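Local coordinates for protein Xaa-Pro Dipeptidase (Alteromonas macleodii, PDB 2QS8) that probably hydrolyses dipeptides or other short peptides as a metal-dependent carboxypeptidase of the amidohydrolase superfamily, with methionine bound in its active site, at residues 277-282 with 338-343; 353-358 with 389-394; 73-78 with 332-337; 111-116 with 231-236; 322-327 with 360-365. One frame throughout, in Å; residues are numbered along the deposited sequence.

Overall arrangement
Contact 3 closes the longest loop, joining 73-78, the loop after strand 69-70, to 332-337 just ahead of helix 339-346. Contact 4 is nested inside that loop and sets strand 107-112 against strand 231-236 within the barrel. Contact 1 opens next, at helix 278-287, and closes on helix 339-346, so it crosses contact 3. Contact 5 opens at 322-327, inside both of those loops, and closes on helix 360-365, crossing both. Contact 2 crosses contact 5 in turn, tying helix 351-357 to the loop after strand 383-386. Contacts 1, 2 and 5 touch around Phe-325 and Phe-341; contact 1 also reaches the methionine pocket.

Contact 1 of 5, residues 277-282 with 338-343; sequences TISAGE and WKEFVY. With MET (methionine), chain D.
The carboxylate of Glu-340 grips the first turn of helix 278-287. Its OE2 accepts from Ile-278 N at 3.0 Å, and its OE1 accepts from Ser-279 N at 2.8 Å with an N-H...O angle of 161°. Both oxygens use their syn lone pairs, so the two amides sit across the mouth of the carboxylate. Ser-279 OG gives a third bond, to OE1 of Glu-340 at 2.7 Å, nearly in line with the C-O bond. Three donors thus fix the rotation of this buried carboxylate. The chain of Glu-340 leaves with CG anti to the backbone N (chi1 -176°) and bends at chi2, which brings the acid round to the helix start.

Tyr-343 follows one turn on. Its CB packs on Ile-278 CG2 at 3.8 Å, and its ring atom CE1 meets Glu-282 CG at 3.5 Å. A water joins Glu-282 OE1 to Tyr-343 OH. The two helix segments cross at 88°.

Further out, Phe-325 lies against Glu-340, and Ile-309 of helix 299-319 lies against Ile-278. On the ligand side, Gly-281 N is 3.4 Å from CE of the bound methionine. Thr-277 OG1 is hydrogen-bonded to His-255. A carboxylate at the amino end of a helix suits the helix dipole and probably favours the ionised acid. Here it anchors the helix start that lines the methionine pocket of this TIM-barrel amidohydrolase.

Contact 2 of 5, residues 353-358 with 389-394; sequences KAIQSA and NPIEDI
Ile-355, on helix 351-357, packs against the loop that follows strand 383-386. The contact joins a helix near the end of the amidohydrolase TIM-barrel region to a loop of the neighbouring beta-sheet part, and it is buried.

All the contacts across it are apolar. Ile-355 takes part in three of the four: its CD1 meets Pro-390 CB at 3.8 Å and Ile-391 CD1 at 4.0 Å. The side chains of Ile-355 and Ile-391 cross at about a right angle. Ile-394, three residues after Ile-391, runs past Ile-355 in the opposite direction. Its CG1 is anti to the backbone N (chi1 -159°), which sends CD1 toward the helix. There CD1 touches both Ile-355 CG1 and Ala-354 CB. Leu-62 of strand 60-67 also packs on Ile-355, and Phe-341 packs on Ile-394.

No hydrogen bond crosses between the segments; two side-chain bonds lie within them. Ser-357 OG turns back to Ala-354 O at 2.6 Å, near the end of the helix. In the loop, Asn-389 forms an Asx turn around Pro-390: its OD1 accepts from Ile-391 N at 2.9 Å, with an N-H...O angle of 134°.

Contact 3 of 5, residues 73-78 with 332-337; sequences GQEYQS and QKHGTN
Glu-75 lays its chain beside the ring of His-334, with CG 3.6 Å from His-334 CD2. The carboxylate and ring planes are only 3° apart. Beyond CG the chain is extended, and it carries OE2 to the backbone of the other loop. There OE2 accepts from His-334 N at 2.9 Å. The bond is nearly straight, 171° at the hydrogen, and meets the oxygen almost end-on. A water donates to Glu-75 OE2 and also to His-334 O, so the acid is bonded to the backbone N directly and linked to the backbone O through water. The side chains of Lys-333 and Glu-75 cross at about a right angle. Lys-333 CD lies 3.4 Å from Glu-75 OE1, while its NZ stays 5.0 Å from that oxygen, so any charge attraction is probably modest.

Both segments are loops of the amidohydrolase TIM barrel. Segment 73-78 follows strand 69-70. Segment 332-337 leads into helix 339-346 and holds a type II beta turn from Lys-333 to Thr-336. Gly-335 takes backbone angles that call for glycine, and Thr-336 OG1 donates to Lys-333 O across the turn.

The imidazole makes the second link between the loops. His-334 NE2 donates to Gln-74 O at 2.9 Å, close to the ring plane, though the angle at the hydrogen is a bent 136°. The same NE2 has a weak second bond to His-71 O. The ring of His-98, from helix 88-104, stacks on that of His-334. Gly-73 N is hydrogen-bonded to His-98 ND1.

Contact 4 of 5, residues 111-116 with 231-236; sequences RQVGDS and WVAVHA
Arg-111 reaches from strand 107-112 to Trp-231 and Ala-233 of strand 231-236. Both strands belong to the TIM barrel of the amidohydrolase fold, and no hydrogen bond joins these two segments directly. The side chain of Arg-111 bridges them by packing. From CB it leaves with CG anti to the backbone N (chi1 -172°), which carries it toward the indole. CG then meets the rim of the six-membered ring, 3.6 Å from Trp-231 CH2. CD comes next and lies over the ring face, 3.9 Å from the ring centroid and 18° off the normal, in a CH-pi contact. The chain bends at chi3 and turns the guanidinium past the indole, the two planes 36° apart. A cation-pi attraction from CZ would be long and weak at best.

At the tip, one face of the guanidinium rests on the methyl of Ala-233. Its NH1 is 3.6 Å from Ala-233 CB. The polar edges of the group look elsewhere: NE donates to Met-68 O, NH1 is bonded to Ser-252 OG, and NH2 forms a salt bridge with Glu-254. Glu-254 probably offsets the buried charge, and the three bonds hold the group from several directions.

Val-113 packs alongside, near the metal site, where it touches the magnesium ligand His-69. Farther along strand 231-236, His-235 lines the methionine pocket. Val-113 CG1 lies 4.0 Å from Ala-233 CB, the same methyl that Arg-111 covers.

Contact 5 of 5, residues 322-327 with 360-365; sequences KIAFGT and METAKL
The backbone is extended from Lys-322 to Gly-326 and passes helix 360-365 closest at Ala-324 and Thr-362, whose CA atoms are 5.2 Å apart. Ala-324 points its methyl at the helix. That CB lies 4.0 Å from Leu-365 CD2. Thr-362 presents its methyl rather than its hydroxyl: CG2 sits 3.7 Å from Phe-325 N and also touches Phe-325 CB. Its OG1 bonds back to Thr-359 O.

Glu-361 lies beside the backbone, with its CB 3.4 Å from Ile-323 O. Its chain bends at chi2, and the acid lies near the water on Ile-323 N. OE2 forms a salt bridge with Lys-364 NZ at 2.8 Å, accepting through its syn lone pair. OE1 is hydrogen-bonded to Tyr-273 OH and accepts from that water.

The direct touches are thus van der Waals contacts, with no hydrogen bond between the segments, and the polar link runs through water. The lysine, tyrosine and water would all be expected to favour an ionised Glu-361.

Contact 1 of 5, residues 277-282 with 338-343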
# COMPACT_ATOMS: atom_id res chain seq x y z
N THR A 277 -12.09 -1.60 34.47
CA THR A 277 -13.41 -1.11 34.07
C THR A 277 -14.47 -2.13 34.50
O THR A 277 -15.30 -2.57 33.69
CB THR A 277 -13.54 -0.87 32.54
OG1 THR A 277 -13.57 -2.12 31.83
CG2 THR A 277 -12.40 0.01 32.05
N ILE A 278 -14.42 -2.52 35.77
CA ILE A 278 -15.38 -3.48 36.30
C ILE A 278 -16.80 -2.93 36.14
O ILE A 278 -17.71 -3.67 35.77
CB ILE A 278 -15.13 -3.78 37.79
CG1 ILE A 278 -13.71 -4.30 37.99
CG2 ILE A 278 -16.13 -4.82 38.29
CD1 ILE A 278 -13.30 -4.43 39.44
N SER A 279 -16.98 -1.64 36.43
CA SER A 279 -18.29 -0.99 36.33
C SER A 279 -18.97 -1.27 34.99
O SER A 279 -20.10 -1.75 34.95
CB SER A 279 -18.15 0.52 36.50
OG SER A 279 -17.73 0.86 37.80
N ALA A 280 -18.27 -0.95 33.91
CA ALA A 280 -18.81 -1.15 32.57
C ALA A 280 -19.14 -2.62 32.37
O ALA A 280 -20.12 -2.95 31.70
CB ALA A 280 -17.80 -0.69 31.51
N GLY A 281 -18.32 -3.49 32.95
CA GLY A 281 -18.56 -4.92 32.83
C GLY A 281 -19.90 -5.28 33.46
O GLY A 281 -20.74 -5.91 32.82
N GLU A 282 -20.09 -4.86 34.71
CA GLU A 282 -21.33 -5.12 35.43
C GLU A 282 -22.51 -4.46 34.72
O GLU A 282 -23.63 -4.97 34.76
CB GLU A 282 -21.22 -4.58 36.87
CG GLU A 282 -20.15 -5.24 37.72
CD GLU A 282 -20.45 -6.71 37.99
OE1 GLU A 282 -21.56 -7.00 38.48
OE2 GLU A 282 -19.57 -7.56 37.74
N TRP A 338 -17.15 6.76 40.91
CA TRP A 338 -16.85 6.25 42.25
C TRP A 338 -17.22 4.79 42.50
O TRP A 338 -16.53 4.10 43.27
CB TRP A 338 -17.53 7.12 43.31
CG TRP A 338 -19.03 7.10 43.23
CD1 TRP A 338 -19.82 7.91 42.48
CD2 TRP A 338 -19.90 6.20 43.92
NE1 TRP A 338 -21.14 7.57 42.65
CE2 TRP A 338 -21.22 6.53 43.53
CE3 TRP A 338 -19.71 5.15 44.82
CZ2 TRP A 338 -22.34 5.83 44.01
CZ3 TRP A 338 -20.81 4.46 45.30
CH2 TRP A 338 -22.12 4.81 44.90
N LYS A 339 -18.29 4.31 41.86
CA LYS A 339 -18.73 2.93 42.03
C LYS A 339 -17.63 1.92 41.73
O LYS A 339 -17.62 0.81 42.28
CB LYS A 339 -19.94 2.64 41.13
CG LYS A 339 -21.13 3.51 41.44
CD LYS A 339 -22.31 3.16 40.55
CE LYS A 339 -23.49 4.07 40.80
NZ LYS A 339 -24.66 3.65 39.97
N GLU A 340 -16.70 2.30 40.86
CA GLU A 340 -15.58 1.44 40.50
C GLU A 340 -14.76 1.05 41.74
O GLU A 340 -14.26 -0.07 41.83
CB GLU A 340 -14.68 2.16 39.48
CG GLU A 340 -13.51 1.34 38.91
CD GLU A 340 -13.94 0.18 38.02
OE1 GLU A 340 -15.13 0.11 37.65
OE2 GLU A 340 -13.07 -0.66 37.68
N PHE A 341 -14.63 1.98 42.69
CA PHE A 341 -13.90 1.73 43.93
C PHE A 341 -14.58 0.61 44.71
O PHE A 341 -13.94 -0.34 45.16
CB PHE A 341 -13.87 2.98 44.81
CG PHE A 341 -12.94 4.05 44.32
CD1 PHE A 341 -11.59 3.80 44.14
CD2 PHE A 341 -13.43 5.32 44.04
CE1 PHE A 341 -10.74 4.80 43.68
CE2 PHE A 341 -12.59 6.33 43.58
CZ PHE A 341 -11.25 6.06 43.39
N VAL A 342 -15.90 0.73 44.87
CA VAL A 342 -16.66 -0.27 45.60
C VAL A 342 -16.52 -1.65 44.96
O VAL A 342 -16.47 -2.66 45.66
CB VAL A 342 -18.14 0.12 45.67
CG1 VAL A 342 -18.89 -0.86 46.58
CG2 VAL A 342 -18.28 1.55 46.16
N TYR A 343 -16.45 -1.68 43.63
CA TYR A 343 -16.31 -2.94 42.91
C TYR A 343 -14.93 -3.54 43.11
O TYR A 343 -14.79 -4.75 43.26
CB TYR A 343 -16.57 -2.74 41.41
CG TYR A 343 -18.04 -2.66 41.03
CD1 TYR A 343 -18.90 -3.73 41.27
CD2 TYR A 343 -18.55 -1.53 40.38
CE1 TYR A 343 -20.23 -3.69 40.88
CE2 TYR A 343 -19.89 -1.48 39.98
CZ TYR A 343 -20.72 -2.57 40.23
OH TYR A 343 -22.03 -2.55 39.82
N MET D . -16.65 -0.77 25.81
CA MET D . -16.32 -2.20 26.05
C MET D . -16.75 -3.09 24.89
O MET D . -16.18 -4.18 24.74
CB MET D . -17.01 -2.68 27.33
CG MET D . -16.68 -4.11 27.68
SD MET D . -17.33 -4.53 29.26
CE MET D . -16.28 -3.54 30.29
OXT MET D . -17.67 -2.67 24.14
O HOH W 1 -23.25 -5.34 39.96

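Contact 2 of 5, residues 353-358 with 389-394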
# COMPACT_ATOMS: atom_id res chain seq x y z
N LYS A 353 -5.40 0.49 48.78
CA LYS A 353 -4.75 0.12 47.54
C LYS A 353 -5.58 0.61 46.36
O LYS A 353 -5.03 1.00 45.32
CB LYS A 353 -4.57 -1.39 47.45
CG LYS A 353 -3.11 -1.82 47.32
CD LYS A 353 -2.24 -1.31 48.46
CE LYS A 353 -0.80 -1.81 48.33
NZ LYS A 353 0.10 -1.24 49.37
N ALA A 354 -6.89 0.61 46.54
CA ALA A 354 -7.80 1.07 45.50
C ALA A 354 -7.60 2.57 45.28
O ALA A 354 -7.52 3.02 44.14
CB ALA A 354 -9.24 0.77 45.89
N ILE A 355 -7.53 3.34 46.36
CA ILE A 355 -7.34 4.78 46.23
C ILE A 355 -5.98 5.10 45.61
O ILE A 355 -5.85 6.06 44.86
CB ILE A 355 -7.45 5.48 47.59
CG1 ILE A 355 -8.85 5.26 48.17
CG2 ILE A 355 -7.19 6.97 47.43
CD1 ILE A 355 -9.03 5.78 49.57
N GLN A 356 -4.97 4.28 45.92
CA GLN A 356 -3.65 4.52 45.38
C GLN A 356 -3.62 4.20 43.88
O GLN A 356 -2.81 4.75 43.14
CB GLN A 356 -2.60 3.68 46.13
CG GLN A 356 -2.53 4.01 47.62
CD GLN A 356 -1.38 3.35 48.35
OE1 GLN A 356 -1.13 2.16 48.17
NE2 GLN A 356 -0.70 4.11 49.18
N SER A 357 -4.54 3.34 43.44
CA SER A 357 -4.60 2.99 42.03
C SER A 357 -5.23 4.10 41.20
O SER A 357 -5.14 4.09 39.98
CB SER A 357 -5.40 1.70 41.84
OG SER A 357 -6.79 1.97 41.84
N ALA A 358 -5.87 5.06 41.86
CA ALA A 358 -6.51 6.17 41.17
C ALA A 358 -5.76 7.47 41.41
O ALA A 358 -6.22 8.54 41.03
CB ALA A 358 -7.95 6.31 41.62
N ASN A 389 -14.66 8.42 56.28
CA ASN A 389 -13.40 7.71 56.10
C ASN A 389 -13.50 6.73 54.94
O ASN A 389 -14.14 5.69 55.05
CB ASN A 389 -13.05 6.94 57.38
CG ASN A 389 -11.61 6.47 57.39
OD1 ASN A 389 -11.06 6.04 56.37
ND2 ASN A 389 -10.97 6.54 58.57
N PRO A 390 -12.86 7.05 53.80
CA PRO A 390 -12.88 6.20 52.62
C PRO A 390 -12.33 4.79 52.86
O PRO A 390 -12.76 3.84 52.21
CB PRO A 390 -12.03 6.98 51.62
CG PRO A 390 -12.27 8.40 52.02
CD PRO A 390 -12.18 8.33 53.51
N ILE A 391 -11.39 4.67 53.79
CA ILE A 391 -10.78 3.38 54.11
C ILE A 391 -11.76 2.40 54.77
O ILE A 391 -11.62 1.18 54.62
CB ILE A 391 -9.56 3.56 55.04
CG1 ILE A 391 -8.57 4.55 54.42
CG2 ILE A 391 -8.89 2.21 55.28
CD1 ILE A 391 -8.07 4.15 53.06
N GLU A 392 -12.76 2.93 55.48
CA GLU A 392 -13.74 2.09 56.15
C GLU A 392 -14.98 1.81 55.30
O GLU A 392 -15.67 0.81 55.49
CB GLU A 392 -14.18 2.74 57.47
CG GLU A 392 -13.03 3.11 58.40
CD GLU A 392 -13.50 3.50 59.79
OE1 GLU A 392 -14.51 4.24 59.90
OE2 GLU A 392 -12.86 3.07 60.78
N ASP A 393 -15.25 2.70 54.36
CA ASP A 393 -16.40 2.56 53.46
C ASP A 393 -16.12 3.48 52.28
O ASP A 393 -16.56 4.63 52.24
CB ASP A 393 -17.68 2.97 54.19
CG ASP A 393 -18.91 2.89 53.30
OD1 ASP A 393 -18.88 2.15 52.30
OD2 ASP A 393 -19.91 3.57 53.62
N ILE A 394 -15.37 2.94 51.32
CA ILE A 394 -14.97 3.68 50.13
C ILE A 394 -16.13 4.23 49.31
O ILE A 394 -15.94 5.14 48.50
CB ILE A 394 -14.06 2.80 49.24
CG1 ILE A 394 -13.24 3.68 48.30
CG2 ILE A 394 -14.90 1.81 48.43
CD1 ILE A 394 -12.07 2.95 47.66

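Contact 3 of 5, residues 73-78 with 332-337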
# COMPACT_ATOMS: atom_id res chain seq x y z
N GLY A 73 -18.78 12.71 25.97
CA GLY A 73 -19.42 12.92 24.68
C GLY A 73 -20.43 11.85 24.33
O GLY A 73 -21.17 11.97 23.36
N GLN A 74 -20.45 10.78 25.12
CA GLN A 74 -21.40 9.71 24.88
C GLN A 74 -21.79 9.02 26.18
O GLN A 74 -21.07 9.09 27.18
CB GLN A 74 -20.80 8.68 23.91
CG GLN A 74 -19.70 7.83 24.50
CD GLN A 74 -18.85 7.14 23.44
OE1 GLN A 74 -18.00 7.77 22.80
NE2 GLN A 74 -19.09 5.85 23.24
N GLU A 75 -22.96 8.39 26.15
CA GLU A 75 -23.52 7.62 27.27
C GLU A 75 -24.42 6.60 26.61
O GLU A 75 -25.42 6.96 25.99
CB GLU A 75 -24.35 8.49 28.21
CG GLU A 75 -23.54 9.53 28.95
CD GLU A 75 -24.28 10.10 30.14
OE1 GLU A 75 -25.47 10.47 29.98
OE2 GLU A 75 -23.67 10.19 31.23
N TYR A 76 -24.08 5.33 26.75
CA TYR A 76 -24.85 4.27 26.12
C TYR A 76 -26.34 4.26 26.49
O TYR A 76 -26.69 4.22 27.66
CB TYR A 76 -24.27 2.89 26.43
CG TYR A 76 -24.66 1.87 25.39
CD1 TYR A 76 -24.03 1.85 24.15
CD2 TYR A 76 -25.75 1.02 25.59
CE1 TYR A 76 -24.47 1.03 23.13
CE2 TYR A 76 -26.21 0.19 24.57
CZ TYR A 76 -25.56 0.20 23.34
OH TYR A 76 -26.03 -0.58 22.30
N GLN A 77 -27.19 4.30 25.47
CA GLN A 77 -28.63 4.28 25.66
C GLN A 77 -29.21 3.09 24.91
O GLN A 77 -28.68 2.68 23.88
CB GLN A 77 -29.27 5.57 25.13
CG GLN A 77 -28.95 6.82 25.93
CD GLN A 77 -29.56 8.07 25.34
OE1 GLN A 77 -29.19 8.48 24.24
NE2 GLN A 77 -30.49 8.68 26.06
N SER A 78 -30.30 2.55 25.43
CA SER A 78 -30.99 1.43 24.81
C SER A 78 -31.46 1.82 23.40
O SER A 78 -31.50 3.01 23.06
CB SER A 78 -32.21 1.04 25.64
OG SER A 78 -33.16 2.10 25.65
N GLN A 332 -21.70 3.43 31.17
CA GLN A 332 -22.59 3.83 32.25
C GLN A 332 -22.55 5.34 32.31
O GLN A 332 -21.70 5.97 31.67
CB GLN A 332 -22.17 3.21 33.60
CG GLN A 332 -20.79 3.63 34.09
CD GLN A 332 -19.67 2.79 33.50
OE1 GLN A 332 -19.92 1.72 32.93
NE2 GLN A 332 -18.37 3.06 33.52
N LYS A 333 -23.45 5.95 33.08
CA LYS A 333 -23.49 7.41 33.18
C LYS A 333 -22.19 8.01 33.73
O LYS A 333 -21.53 7.42 34.58
CB LYS A 333 -24.64 7.84 34.09
CG LYS A 333 -26.04 7.60 33.54
CD LYS A 333 -26.50 8.77 32.69
CE LYS A 333 -27.98 9.08 32.89
NZ LYS A 333 -28.85 7.90 32.64
N HIS A 334 -21.84 9.20 33.25
CA HIS A 334 -20.65 9.90 33.71
C HIS A 334 -20.98 10.45 35.08
O HIS A 334 -22.11 10.89 35.32
CB HIS A 334 -20.30 11.07 32.76
CG HIS A 334 -19.72 10.63 31.45
ND1 HIS A 334 -18.41 10.22 31.31
CD2 HIS A 334 -20.30 10.48 30.23
CE1 HIS A 334 -18.21 9.83 30.06
NE2 HIS A 334 -19.34 9.98 29.39
N GLY A 335 -20.01 10.44 35.98
CA GLY A 335 -20.25 10.93 37.32
C GLY A 335 -20.47 9.82 38.34
O GLY A 335 -20.50 10.06 39.55
N THR A 336 -20.62 8.60 37.86
CA THR A 336 -20.81 7.46 38.75
C THR A 336 -19.48 6.70 38.86
O THR A 336 -19.44 5.55 39.30
CB THR A 336 -21.91 6.51 38.21
OG1 THR A 336 -21.49 5.95 36.95
CG2 THR A 336 -23.23 7.29 38.03
N ASN A 337 -18.41 7.37 38.46
CA ASN A 337 -17.07 6.79 38.48
C ASN A 337 -16.72 6.14 39.82
O ASN A 337 -16.08 5.08 39.85
CB ASN A 337 -16.04 7.86 38.14
CG ASN A 337 -16.39 8.64 36.87
OD1 ASN A 337 -15.72 8.51 35.84
ND2 ASN A 337 -17.44 9.46 36.95
O HOH W 2 -23.99 11.83 33.42

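Contact 4 of 5, residues 111-116 with 231-236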
# COMPACT_ATOMS: atom_id res chain seq x y z
N ARG A 111 -8.13 10.17 31.44
CA ARG A 111 -7.53 9.77 30.18
C ARG A 111 -8.71 9.35 29.28
O ARG A 111 -9.32 8.30 29.52
CB ARG A 111 -6.57 8.59 30.38
CG ARG A 111 -5.75 8.23 29.14
CD ARG A 111 -4.83 7.01 29.35
NE ARG A 111 -5.59 5.79 29.61
CZ ARG A 111 -5.10 4.56 29.54
NH1 ARG A 111 -3.82 4.38 29.22
NH2 ARG A 111 -5.88 3.52 29.76
N GLN A 112 -9.05 10.16 28.28
CA GLN A 112 -10.12 9.80 27.35
C GLN A 112 -9.50 8.90 26.29
O GLN A 112 -8.62 9.32 25.54
CB GLN A 112 -10.72 11.03 26.67
CG GLN A 112 -11.79 10.64 25.65
CD GLN A 112 -13.13 11.29 25.92
OE1 GLN A 112 -13.48 11.57 27.07
NE2 GLN A 112 -13.90 11.53 24.87
N VAL A 113 -9.96 7.67 26.22
CA VAL A 113 -9.42 6.74 25.26
C VAL A 113 -10.39 6.39 24.15
O VAL A 113 -10.69 5.21 23.93
CB VAL A 113 -8.93 5.45 25.95
CG1 VAL A 113 -7.65 5.75 26.75
CG2 VAL A 113 -10.01 4.93 26.88
N GLY A 114 -10.88 7.41 23.45
CA GLY A 114 -11.79 7.18 22.34
C GLY A 114 -13.03 8.06 22.18
O GLY A 114 -13.83 8.19 23.09
N ASP A 115 -13.17 8.66 21.00
CA ASP A 115 -14.34 9.46 20.63
C ASP A 115 -14.30 9.58 19.12
O ASP A 115 -13.35 9.08 18.51
CB ASP A 115 -14.36 10.85 21.32
CG ASP A 115 -13.16 11.71 20.97
OD1 ASP A 115 -12.36 12.00 21.89
OD2 ASP A 115 -13.02 12.12 19.80
N SER A 116 -15.28 10.23 18.50
CA SER A 116 -15.30 10.33 17.04
C SER A 116 -14.01 10.89 16.43
O SER A 116 -13.78 10.74 15.23
CB SER A 116 -16.53 11.11 16.56
OG SER A 116 -16.54 12.44 17.03
N TRP A 231 1.76 7.34 24.61
CA TRP A 231 1.51 6.10 25.33
C TRP A 231 0.51 5.30 24.49
O TRP A 231 -0.15 5.85 23.61
CB TRP A 231 0.93 6.35 26.73
CG TRP A 231 -0.04 7.50 26.83
CD1 TRP A 231 0.22 8.75 27.33
CD2 TRP A 231 -1.42 7.51 26.43
NE1 TRP A 231 -0.92 9.52 27.28
CE2 TRP A 231 -1.94 8.79 26.74
CE3 TRP A 231 -2.27 6.55 25.86
CZ2 TRP A 231 -3.27 9.14 26.48
CZ3 TRP A 231 -3.60 6.91 25.61
CH2 TRP A 231 -4.08 8.19 25.92
N VAL A 232 0.40 4.00 24.76
CA VAL A 232 -0.51 3.16 24.02
C VAL A 232 -1.45 2.37 24.94
O VAL A 232 -1.00 1.52 25.71
CB VAL A 232 0.28 2.17 23.10
CG1 VAL A 232 -0.67 1.23 22.37
CG2 VAL A 232 1.12 2.96 22.11
N ALA A 233 -2.74 2.69 24.88
CA ALA A 233 -3.76 2.00 25.67
C ALA A 233 -4.35 0.95 24.71
O ALA A 233 -4.48 1.21 23.51
CB ALA A 233 -4.84 2.99 26.11
N VAL A 234 -4.72 -0.21 25.23
CA VAL A 234 -5.23 -1.28 24.36
C VAL A 234 -6.50 -2.00 24.81
O VAL A 234 -6.52 -2.66 25.85
CB VAL A 234 -4.12 -2.34 24.12
CG1 VAL A 234 -4.62 -3.45 23.19
CG2 VAL A 234 -2.89 -1.68 23.53
N HIS A 235 -7.55 -1.89 24.01
CA HIS A 235 -8.80 -2.59 24.29
C HIS A 235 -8.51 -4.07 23.99
O HIS A 235 -7.95 -4.39 22.95
CB HIS A 235 -9.90 -2.09 23.34
CG HIS A 235 -11.10 -2.98 23.27
ND1 HIS A 235 -12.25 -2.75 23.99
CD2 HIS A 235 -11.34 -4.10 22.55
CE1 HIS A 235 -13.14 -3.68 23.72
NE2 HIS A 235 -12.61 -4.52 22.85
N ALA A 236 -8.88 -4.97 24.90
CA ALA A 236 -8.65 -6.39 24.68
C ALA A 236 -9.43 -7.29 25.62
O ALA A 236 -9.31 -7.19 26.84
CB ALA A 236 -7.17 -6.70 24.78

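Contact 5 of 5, residues 322-327 with 360-365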
# COMPACT_ATOMS: atom_id res chain seq x y z
N LYS A 322 0.11 -5.06 37.79
CA LYS A 322 -0.05 -3.64 38.08
C LYS A 322 -1.46 -3.21 37.66
O LYS A 322 -1.95 -3.60 36.59
CB LYS A 322 1.01 -2.82 37.34
CG LYS A 322 2.42 -3.18 37.76
CD LYS A 322 3.43 -2.69 36.74
CE LYS A 322 3.65 -1.21 36.85
NZ LYS A 322 4.38 -0.92 38.12
N ILE A 323 -2.09 -2.40 38.50
CA ILE A 323 -3.44 -1.94 38.24
C ILE A 323 -3.63 -0.44 38.41
O ILE A 323 -3.16 0.15 39.39
CB ILE A 323 -4.44 -2.68 39.18
CG1 ILE A 323 -4.54 -4.15 38.77
CG2 ILE A 323 -5.79 -2.00 39.16
CD1 ILE A 323 -5.41 -5.01 39.68
N ALA A 324 -4.30 0.17 37.44
CA ALA A 324 -4.60 1.60 37.47
C ALA A 324 -6.11 1.76 37.29
O ALA A 324 -6.73 1.05 36.50
CB ALA A 324 -3.84 2.32 36.36
N PHE A 325 -6.68 2.71 38.03
CA PHE A 325 -8.11 2.99 38.01
C PHE A 325 -8.69 3.39 36.63
O PHE A 325 -8.21 4.33 35.99
CB PHE A 325 -8.41 4.11 39.02
CG PHE A 325 -9.86 4.30 39.31
CD1 PHE A 325 -10.47 3.60 40.35
CD2 PHE A 325 -10.62 5.19 38.56
CE1 PHE A 325 -11.80 3.80 40.64
CE2 PHE A 325 -11.95 5.39 38.86
CZ PHE A 325 -12.55 4.70 39.90
N GLY A 326 -9.74 2.69 36.21
CA GLY A 326 -10.40 2.96 34.94
C GLY A 326 -11.81 2.39 34.93
O GLY A 326 -12.00 1.22 35.24
N THR A 327 -12.78 3.19 34.52
CA THR A 327 -14.19 2.77 34.56
C THR A 327 -14.94 2.51 33.23
O THR A 327 -15.89 1.73 33.20
CB THR A 327 -15.01 3.81 35.33
OG1 THR A 327 -15.12 4.99 34.53
CG2 THR A 327 -14.29 4.19 36.63
N MSE A 360 -1.52 7.59 42.48
CA MSE A 360 -0.13 7.36 42.05
C MSE A 360 0.00 6.37 40.89
O MSE A 360 0.85 6.53 40.01
CB MSE A 360 0.72 6.87 43.23
CG MSE A 360 1.06 7.97 44.24
SE MSE A 360 2.01 9.36 43.24
CE MSE A 360 3.59 8.36 42.59
N GLU A 361 -0.81 5.32 40.89
CA GLU A 361 -0.72 4.35 39.80
C GLU A 361 -1.15 4.96 38.47
O GLU A 361 -0.53 4.72 37.43
CB GLU A 361 -1.55 3.11 40.12
CG GLU A 361 -0.97 2.31 41.28
CD GLU A 361 0.54 2.08 41.12
OE1 GLU A 361 0.93 1.20 40.33
OE2 GLU A 361 1.33 2.79 41.78
N THR A 362 -2.21 5.76 38.51
CA THR A 362 -2.71 6.41 37.32
C THR A 362 -1.70 7.46 36.87
O THR A 362 -1.48 7.62 35.67
CB THR A 362 -4.06 7.11 37.57
OG1 THR A 362 -3.99 7.89 38.77
CG2 THR A 362 -5.19 6.09 37.68
N ALA A 363 -1.10 8.16 37.82
CA ALA A 363 -0.10 9.19 37.51
C ALA A 363 1.11 8.60 36.78
O ALA A 363 1.68 9.25 35.91
CB ALA A 363 0.34 9.90 38.77
N LYS A 364 1.49 7.38 37.14
CA LYS A 364 2.62 6.72 36.49
C LYS A 364 2.27 6.31 35.06
O LYS A 364 3.07 6.48 34.14
CB LYS A 364 3.06 5.49 37.29
CG LYS A 364 3.56 5.78 38.69
CD LYS A 364 3.81 4.50 39.47
CE LYS A 364 4.03 4.78 40.94
NZ LYS A 364 4.03 3.52 41.74
N LEU A 365 1.07 5.76 34.89
CA LEU A 365 0.61 5.34 33.56
C LEU A 365 0.52 6.53 32.61
O LEU A 365 0.76 6.38 31.42
CB LEU A 365 -0.76 4.64 33.66
CG LEU A 365 -1.36 4.07 32.37
CD1 LEU A 365 -0.35 3.19 31.62
CD2 LEU A 365 -2.60 3.27 32.71
O HOH W 3 -0.28 -1.43 40.67